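Local coordinates for protein putative isocitrate dehydrogenase, NAD-dependent (Methylococcus capsulatus, PDB 6LKY) that binds NAD and probably catalyses the magnesium-dependent oxidative decarboxylation of isocitrate with NAD as oxidant, at residues A[10-15]-A[267-272]; A[18-23]-A[278-283]. The protein carries 1 engineered substitution. All coordinates share one frame; numbering follows the deposited sequence.

Interaction 1 of 2, residues A[10-15]-A[267-272]. With NAD (nicotinamide-adenine-dinucleotide), chain C.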
ATOM      1  N   ASP A  10       7.271  -0.414  24.221  1.00 25.31           N
ATOM      2  CA  ASP A  10       8.658  -0.563  23.807  1.00 23.74           C
ATOM      3  C   ASP A  10       9.167   0.705  23.133  1.00 28.22           C
ATOM      4  O   ASP A  10       8.394   1.501  22.590  1.00 26.56           O
ATOM      5  CB  ASP A  10       8.807  -1.757  22.849  1.00 24.51           C
ATOM      6  CG  ASP A  10       8.480  -3.078  23.520  1.00 29.53           C
ATOM      7  OD1 ASP A  10       8.762  -3.204  24.733  1.00 26.97           O
ATOM      8  OD2 ASP A  10       7.933  -3.982  22.846  1.00 26.37           O
ATOM      9  N   GLY A  11      10.491   0.863  23.139  1.00 23.87           N
ATOM     10  CA  GLY A  11      11.111   1.966  22.417  1.00 24.78           C
ATOM     11  C   GLY A  11      10.609   3.304  22.933  1.00 28.73           C
ATOM     12  O   GLY A  11      10.742   3.626  24.123  1.00 25.82           O
ATOM     13  N   ILE A  12      10.023   4.103  22.037  1.00 28.31           N
ATOM     14  CA  ILE A  12       9.467   5.397  22.427  1.00 26.65           C
ATOM     15  C   ILE A  12       8.185   5.269  23.237  1.00 30.69           C
ATOM     16  O   ILE A  12       7.676   6.283  23.736  1.00 26.77           O
ATOM     17  CB  ILE A  12       9.227   6.284  21.186  1.00 26.55           C
ATOM     18  CG1 ILE A  12       8.296   5.580  20.197  1.00 26.15           C
ATOM     19  CG2 ILE A  12      10.568   6.658  20.532  1.00 22.96           C
ATOM     20  CD1 ILE A  12       7.697   6.510  19.161  1.00 27.29           C
ATOM     21  N   GLY A  13       7.648   4.057  23.377  1.00 24.32           N
ATOM     22  CA  GLY A  13       6.400   3.829  24.072  1.00 29.96           C
ATOM     23  C   GLY A  13       6.285   4.523  25.424  1.00 35.61           C
ATOM     24  O   GLY A  13       5.395   5.354  25.637  1.00 31.74           O
ATOM     25  N   PRO A  14       7.169   4.182  26.375  1.00 29.32           N
ATOM     26  CA  PRO A  14       7.037   4.757  27.727  1.00 30.28           C
ATOM     27  C   PRO A  14       6.988   6.278  27.761  1.00 30.91           C
ATOM     28  O   PRO A  14       6.168   6.836  28.504  1.00 34.29           O
ATOM     29  CB  PRO A  14       8.256   4.186  28.468  1.00 29.02           C
ATOM     30  CG  PRO A  14       8.485   2.857  27.809  1.00 27.94           C
ATOM     31  CD  PRO A  14       8.199   3.122  26.334  1.00 29.36           C
ATOM     32  N   SER A  15       7.811   6.975  26.970  0.79 29.05           N
ATOM     33  CA  SER A  15       7.769   8.434  27.009  0.79 31.87           C
ATOM     34  C   SER A  15       6.423   8.951  26.518  0.79 33.77           C
ATOM     35  O   SER A  15       5.742   9.706  27.224  0.79 34.77           O
ATOM     36  CB  SER A  15       8.922   9.036  26.199  0.79 32.41           C
ATOM     37  OG  SER A  15       8.868   8.681  24.829  0.79 35.01           O
ATOM     38  N   PRO A 267      12.616   2.383  16.951  1.00 35.18           N
ATOM     39  CA  PRO A 267      13.941   2.192  17.566  1.00 30.51           C
ATOM     40  C   PRO A 267      14.976   3.207  17.111  1.00 32.30           C
ATOM     41  O   PRO A 267      15.945   3.439  17.843  1.00 32.15           O
ATOM     42  CB  PRO A 267      14.330   0.760  17.152  1.00 31.46           C
ATOM     43  CG  PRO A 267      13.462   0.440  15.963  1.00 26.27           C
ATOM     44  CD  PRO A 267      12.190   1.209  16.160  1.00 30.98           C
ATOM     45  N   ASP A 268      14.816   3.815  15.929  1.00 33.07           N
ATOM     46  CA  ASP A 268      15.813   4.782  15.477  1.00 35.63           C
ATOM     47  C   ASP A 268      15.855   6.043  16.342  1.00 38.21           C
ATOM     48  O   ASP A 268      16.881   6.731  16.346  1.00 44.01           O
ATOM     49  CB  ASP A 268      15.592   5.157  14.001  1.00 33.78           C
ATOM     50  CG  ASP A 268      14.174   5.630  13.709  1.00 41.98           C
ATOM     51  OD1 ASP A 268      13.268   5.359  14.519  1.00 40.99           O
ATOM     52  OD2 ASP A 268      13.963   6.272  12.652  1.00 47.82           O
ATOM     53  N   ILE A 269      14.786   6.359  17.078  1.00 32.32           N
ATOM     54  CA  ILE A 269      14.760   7.537  17.936  1.00 28.86           C
ATOM     55  C   ILE A 269      14.430   7.191  19.382  1.00 32.81           C
ATOM     56  O   ILE A 269      14.173   8.089  20.183  1.00 35.48           O
ATOM     57  CB  ILE A 269      13.781   8.607  17.407  1.00 29.63           C
ATOM     58  CG1 ILE A 269      12.351   8.078  17.393  1.00 35.05           C
ATOM     59  CG2 ILE A 269      14.201   9.095  16.025  1.00 30.36           C
ATOM     60  CD1 ILE A 269      11.302   9.158  17.194  1.00 31.59           C
ATOM     61  N   ALA A 270      14.424   5.909  19.739  1.00 32.90           N
ATOM     62  CA  ALA A 270      14.142   5.547  21.122  1.00 39.52           C
ATOM     63  C   ALA A 270      15.211   6.151  22.027  1.00 45.78           C
ATOM     64  O   ALA A 270      16.393   6.186  21.677  1.00 45.22           O
ATOM     65  CB  ALA A 270      14.095   4.024  21.287  1.00 31.39           C
ATOM     66  N   ASP A 271      14.785   6.671  23.173  1.00 39.67           N
ATOM     67  CA  ASP A 271      15.678   7.242  24.176  1.00 48.40           C
ATOM     68  C   ASP A 271      16.318   8.556  23.734  1.00 48.89           C
ATOM     69  O   ASP A 271      17.215   9.055  24.424  1.00 45.63           O
ATOM     70  CB  ASP A 271      16.748   6.235  24.608  1.00 46.69           C
ATOM     71  CG  ASP A 271      16.139   5.030  25.313  1.00 66.70           C
ATOM     72  OD1 ASP A 271      15.108   5.207  26.010  1.00 59.53           O
ATOM     73  OD2 ASP A 271      16.670   3.911  25.153  1.00 60.67           O
ATOM     74  N   LYS A 272      15.915   9.118  22.590  1.00 40.78           N
ATOM     75  CA  LYS A 272      16.373  10.449  22.209  1.00 36.56           C
ATOM     76  C   LYS A 272      15.439  11.546  22.708  1.00 37.54           C
ATOM     77  O   LYS A 272      15.806  12.724  22.655  1.00 40.03           O
ATOM     78  CB  LYS A 272      16.485  10.572  20.679  1.00 35.63           C
ATOM     79  CG  LYS A 272      17.574   9.738  20.021  1.00 39.32           C
ATOM     80  CD  LYS A 272      17.716  10.124  18.553  1.00 42.80           C
ATOM     81  CE  LYS A 272      18.673   9.192  17.803  1.00 48.65           C
ATOM     82  NZ  LYS A 272      20.050   9.221  18.385  1.00 54.69           N
TER
HETATM   83  PA  NAD C 501       7.864   2.616  13.276  1.00 28.31           P
HETATM   84  O1A NAD C 501       8.347   2.191  14.642  1.00 26.13           O
HETATM   85  O2A NAD C 501       6.462   3.138  13.341  1.00 28.02           O
HETATM   86  O5B NAD C 501       8.890   3.683  12.667  1.00 27.75           O
HETATM   87  C5B NAD C 501       8.676   4.151  11.338  1.00 29.52           C
HETATM   88  C4B NAD C 501       9.264   5.543  11.209  1.00 34.17           C
HETATM   89  O4B NAD C 501       8.350   6.448  11.860  1.00 29.16           O
HETATM   90  C3B NAD C 501      10.606   5.609  11.928  1.00 27.47           C
HETATM   91  O3B NAD C 501      11.535   6.384  11.184  1.00 35.01           O
HETATM   92  C2B NAD C 501      10.263   6.292  13.242  1.00 32.21           C
HETATM   93  O2B NAD C 501      11.345   7.043  13.816  1.00 34.14           O
HETATM   94  C1B NAD C 501       9.045   7.137  12.898  1.00 25.05           C
HETATM   95  N9A NAD C 501       8.302   7.208  14.148  1.00 29.08           N
HETATM   96  C8A NAD C 501       7.089   6.389  14.324  1.00 28.48           C
HETATM   97  N7A NAD C 501       6.614   6.975  15.592  1.00 25.48           N
HETATM   98  C5A NAD C 501       6.634   8.408  15.317  1.00 32.06           C
HETATM   99  C6A NAD C 501       6.850   9.210  16.588  1.00 25.57           C
HETATM  100  N6A NAD C 501       5.613   9.181  17.384  1.00 25.00           N
HETATM  101  N1A NAD C 501       7.143  10.595  16.187  1.00 28.51           N
HETATM  102  C2A NAD C 501       8.384  10.751  15.404  1.00 30.51           C
HETATM  103  N3A NAD C 501       8.927   9.457  14.984  1.00 33.03           N
HETATM  104  C4A NAD C 501       7.876   8.579  14.476  1.00 32.69           C
HETATM  105  O3  NAD C 501       7.830   1.370  12.265  1.00 25.92           O
HETATM  106  PN  NAD C 501       8.979   0.279  12.068  1.00 22.18           P
HETATM  107  O1N NAD C 501      10.364   0.814  12.249  1.00 21.93           O
HETATM  108  O2N NAD C 501       8.756  -0.289  10.675  1.00 26.91           O
HETATM  109  O5D NAD C 501       8.719  -0.859  13.173  1.00 23.39           O
HETATM  110  C5D NAD C 501       9.351  -0.780  14.461  1.00 22.79           C
HETATM  111  C4D NAD C 501       8.704  -1.787  15.403  1.00 24.53           C
HETATM  112  O4D NAD C 501       7.394  -1.355  15.813  1.00 23.45           O
HETATM  113  C3D NAD C 501       8.547  -3.153  14.733  1.00 24.28           C
HETATM  114  O3D NAD C 501       9.008  -4.139  15.652  1.00 22.16           O
HETATM  115  C2D NAD C 501       7.047  -3.273  14.529  1.00 22.63           C
HETATM  116  O2D NAD C 501       6.555  -4.609  14.601  1.00 21.40           O
HETATM  117  C1D NAD C 501       6.477  -2.456  15.680  1.00 25.10           C
HETATM  118  N1N NAD C 501       5.068  -2.111  15.364  1.00 26.09           N
HETATM  119  C2N NAD C 501       4.291  -1.687  16.521  1.00 24.77           C
HETATM  120  C3N NAD C 501       2.859  -1.596  16.048  1.00 29.98           C
HETATM  121  C7N NAD C 501       1.835  -1.609  17.188  1.00 28.19           C
HETATM  122  O7N NAD C 501       0.731  -0.752  16.927  1.00 38.03           O
HETATM  123  N7N NAD C 501       2.467  -1.341  18.478  1.00 17.60           N
HETATM  124  C4N NAD C 501       2.623  -0.507  15.013  1.00 24.63           C
HETATM  125  C5N NAD C 501       3.655  -0.537  13.903  1.00 24.98           C
HETATM  126  C6N NAD C 501       5.003  -1.205  14.196  1.00 24.58           C
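Ile12 meets Ile269 and Ala270 through one methyl group, CG2, and everything that passes directly between 10-15 and 267-272 is apolar. Ile12 CG2 lies 3.9 Å from Ile269 CG1, the two side chains crossing at a slant, and 3.8 Å from Ala270 CA. Beside this, the methyl of Ala270 rests on the Gly11 backbone, its CB 3.8 Å from Gly11 CA. Gly11 sits in the type II' turn Asp10-Gly13 that leads into helix 13-26.

The same two isoleucines also touch the adenine of NAD. With CG1 tucked between backbone N and carbonyl carbon (chi1 57°), Ile12 sends CD1 to 3.8 Å from N7A of NAD while CG2 stays on the loop. The like torsion in Ile269 (62°) brings its CD1 to 3.3 Å from N3A of NAD. Replacing Ile269 with an alanine would probably leave Ile12 CG2 with Ala270 alone as its neighbour in this loop and open a gap beside N3A.

The polar grip comes from Asp268. Its carboxylate takes both adenosine ribose hydroxyls, OD1 accepting from O2B of NAD at 2.7 Å and OD2 from O3B at 2.8 Å. Backbone amides of Gly264, Ser265 and Ala266 also bind the cofactor.

An acidic side chain paired with both ribose hydroxyls is the familiar mark of NAD specificity in this family; a 2'-phosphate, as in NADP, would probably be repelled here.

Interaction 2 of 2, residues A[18-23]-A[278-283]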
ATOM      1  N   ASP A  18       3.668   8.177  28.777  1.00 33.68           N
ATOM      2  CA  ASP A  18       3.762   9.093  29.901  1.00 40.77           C
ATOM      3  C   ASP A  18       3.100  10.412  29.541  1.00 42.31           C
ATOM      4  O   ASP A  18       2.164  10.860  30.225  1.00 43.25           O
ATOM      5  CB  ASP A  18       5.225   9.289  30.305  1.00 36.70           C
ATOM      6  CG  ASP A  18       5.370  10.055  31.607  1.00 54.49           C
ATOM      7  OD1 ASP A  18       4.954   9.530  32.662  1.00 53.10           O
ATOM      8  OD2 ASP A  18       5.885  11.191  31.567  1.00 55.81           O
ATOM      9  N   ALA A  19       3.488  10.975  28.392  1.00 33.59           N
ATOM     10  CA  ALA A  19       2.887  12.221  27.939  1.00 36.84           C
ATOM     11  C   ALA A  19       1.374  12.095  27.916  1.00 38.91           C
ATOM     12  O   ALA A  19       0.658  12.915  28.507  1.00 39.55           O
ATOM     13  CB  ALA A  19       3.436  12.603  26.561  1.00 33.46           C
ATOM     14  N   ALA A  20       0.869  11.006  27.327  1.00 31.81           N
ATOM     15  CA  ALA A  20      -0.571  10.918  27.155  1.00 34.66           C
ATOM     16  C   ALA A  20      -1.259  10.866  28.506  1.00 34.49           C
ATOM     17  O   ALA A  20      -2.263  11.555  28.725  1.00 39.49           O
ATOM     18  CB  ALA A  20      -0.940   9.705  26.306  1.00 30.97           C
ATOM     19  N   VAL A  21      -0.679  10.126  29.456  1.00 35.95           N
ATOM     20  CA  VAL A  21      -1.302  10.018  30.770  1.00 36.06           C
ATOM     21  C   VAL A  21      -1.459  11.403  31.380  1.00 41.75           C
ATOM     22  O   VAL A  21      -2.556  11.783  31.821  1.00 34.34           O
ATOM     23  CB  VAL A  21      -0.479   9.076  31.674  1.00 43.16           C
ATOM     24  CG1 VAL A  21      -0.779   9.331  33.147  1.00 41.32           C
ATOM     25  CG2 VAL A  21      -0.766   7.611  31.315  1.00 43.77           C
ATOM     26  N   LYS A  22      -0.406  12.228  31.281  1.00 35.00           N
ATOM     27  CA  LYS A  22      -0.482  13.561  31.868  1.00 37.32           C
ATOM     28  C   LYS A  22      -1.628  14.342  31.250  1.00 47.80           C
ATOM     29  O   LYS A  22      -2.473  14.905  31.967  1.00 49.58           O
ATOM     30  CB  LYS A  22       0.848  14.293  31.687  1.00 34.47           C
ATOM     31  CG  LYS A  22       1.980  13.780  32.583  1.00 46.28           C
ATOM     32  CD  LYS A  22       3.167  14.745  32.557  1.00 51.44           C
ATOM     33  CE  LYS A  22       4.516  14.023  32.513  1.00 61.26           C
ATOM     34  NZ  LYS A  22       4.874  13.346  33.792  1.00 59.07           N
ATOM     35  N   VAL A  23      -1.745  14.279  29.920  1.00 43.50           N
ATOM     36  CA  VAL A  23      -2.790  15.033  29.239  1.00 45.70           C
ATOM     37  C   VAL A  23      -4.155  14.545  29.685  1.00 42.74           C
ATOM     38  O   VAL A  23      -5.047  15.347  29.997  1.00 43.71           O
ATOM     39  CB  VAL A  23      -2.614  14.928  27.714  1.00 43.27           C
ATOM     40  CG1 VAL A  23      -3.879  15.355  26.997  1.00 38.15           C
ATOM     41  CG2 VAL A  23      -1.424  15.773  27.267  1.00 38.84           C
ATOM     42  N   THR A 278       1.734  13.150  19.869  1.00 28.43           N
ATOM     43  CA  THR A 278       0.385  13.457  19.404  1.00 29.82           C
ATOM     44  C   THR A 278      -0.438  12.196  19.197  1.00 31.09           C
ATOM     45  O   THR A 278      -1.595  12.127  19.625  1.00 32.59           O
ATOM     46  CB  THR A 278       0.463  14.252  18.106  1.00 40.24           C
ATOM     47  OG1 THR A 278       1.238  15.437  18.325  1.00 33.97           O
ATOM     48  CG2 THR A 278      -0.935  14.603  17.595  1.00 31.75           C
ATOM     49  N   ALA A 279       0.133  11.194  18.519  1.00 29.58           N
ATOM     50  CA  ALA A 279      -0.618   9.974  18.229  1.00 30.85           C
ATOM     51  C   ALA A 279      -1.111   9.312  19.510  1.00 27.75           C
ATOM     52  O   ALA A 279      -2.286   8.938  19.619  1.00 27.79           O
ATOM     53  CB  ALA A 279       0.243   9.006  17.416  1.00 23.80           C
ATOM     54  N   MET A 280      -0.229   9.183  20.507  1.00 29.34           N
ATOM     55  CA  MET A 280      -0.642   8.574  21.771  1.00 27.25           C
ATOM     56  C   MET A 280      -1.692   9.423  22.478  1.00 29.27           C
ATOM     57  O   MET A 280      -2.649   8.893  23.059  1.00 29.38           O
ATOM     58  CB  MET A 280       0.569   8.365  22.678  1.00 27.60           C
ATOM     59  CG  MET A 280       0.335   7.281  23.720  1.00 26.26           C
ATOM     60  SD  MET A 280       0.299   5.637  22.951  1.00 30.78           S
ATOM     61  CE  MET A 280      -1.204   4.947  23.659  1.00 23.93           C
ATOM     62  N   ILE A 281      -1.545  10.748  22.411  1.00 32.20           N
ATOM     63  CA  ILE A 281      -2.517  11.634  23.043  1.00 37.59           C
ATOM     64  C   ILE A 281      -3.883  11.516  22.361  1.00 30.61           C
ATOM     65  O   ILE A 281      -4.917  11.444  23.034  1.00 29.55           O
ATOM     66  CB  ILE A 281      -1.958  13.072  23.050  1.00 35.82           C
ATOM     67  CG1 ILE A 281      -0.798  13.158  24.050  1.00 29.00           C
ATOM     68  CG2 ILE A 281      -3.008  14.067  23.451  1.00 33.94           C
ATOM     69  CD1 ILE A 281       0.264  14.189  23.703  1.00 30.78           C
ATOM     70  N   MET A 282      -3.904  11.431  21.022  1.00 32.32           N
ATOM     71  CA  MET A 282      -5.155  11.232  20.285  1.00 25.87           C
ATOM     72  C   MET A 282      -5.763   9.869  20.586  1.00 31.80           C
ATOM     73  O   MET A 282      -6.994   9.734  20.644  1.00 33.60           O
ATOM     74  CB  MET A 282      -4.926  11.380  18.778  1.00 31.31           C
ATOM     75  CG  MET A 282      -4.581  12.792  18.292  1.00 31.67           C
ATOM     76  SD  MET A 282      -5.836  14.039  18.724  1.00 41.98           S
ATOM     77  CE  MET A 282      -7.143  13.580  17.573  1.00 45.95           C
ATOM     78  N   ALA A 283      -4.924   8.847  20.785  1.00 29.96           N
ATOM     79  CA  ALA A 283      -5.448   7.562  21.241  1.00 28.05           C
ATOM     80  C   ALA A 283      -6.153   7.722  22.579  1.00 30.99           C
ATOM     81  O   ALA A 283      -7.228   7.146  22.802  1.00 30.06           O
ATOM     82  CB  ALA A 283      -4.321   6.523  21.340  1.00 18.60           C
TER
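The helical segments 18-23 and 278-283 run in broadly the same direction, crossing at -43° with their axes 8.4 Å apart, and they come nearest where Ala20 faces Ile281, whose CA atoms are 4.6 Å from each other. The small side chain of Ala20 allows this approach. Its CB points at the partner helix and lands on Met280, 3.8 Å from the backbone O of Met280 and equally far from Met280 CG. Met280 CG stands anti to its own backbone N (chi1 -157°), which lays the start of the side chain against Ala20; the chain then bends and carries its end away from helix 18-23.

Ile281 fills the other side of the contact with both of its branches. CG1 lies against the backbone of the first helix, 3.8 Å from Ala20 CA. CG2 goes to Val23 one turn further on, at 3.9 Å from Val23 CG1, and the two branched side chains cross nearly at right angles. Between side chains the contact is wholly aliphatic; the backbone adds Ala20 CA and the Met280 carbonyl.

The surroundings bury it. Phe65 of strand 63-66 touches both Ala20 and Met280, so the helix pair is laid on the sheet there. From the other elements, Ile300 of helix 294-310 touches Val23 and Ile281, while Ile333 and Val334 of helix 326-337 pack on Ile281 and Val23 respectively. On the outer side of helix 18-23, Lys22 NZ and Asp18 OD2 form a salt bridge at 3.3 Å, its hydrogen bond weak.

Two helices lying side by side over a central beta-sheet, with further helices outside them, are typical of the layered alpha/beta architecture of the isocitrate and isopropylmalate dehydrogenases.

How the interactions relate
Both interactions draw on helix 13-26 and tie it to the region that follows strand 257-261, but at different depths. Interaction 1 uses the turn at the helix start and a loop; it is only partly buried and shares its apolar surface with a bound cofactor. Interaction 2, its centre about 14 Å from that of interaction 1, uses the next turns of that helix against helix 278-290, and all its touching residues are buried. Hence the contrast in chemistry: carboxylate bonds to the ribose accompany the small hydrophobic patch near the surface, whereas aliphatic groups alone meet side chain to side chain in the core. The segments alternate along the sequence, so two distant parts of the chain are joined twice.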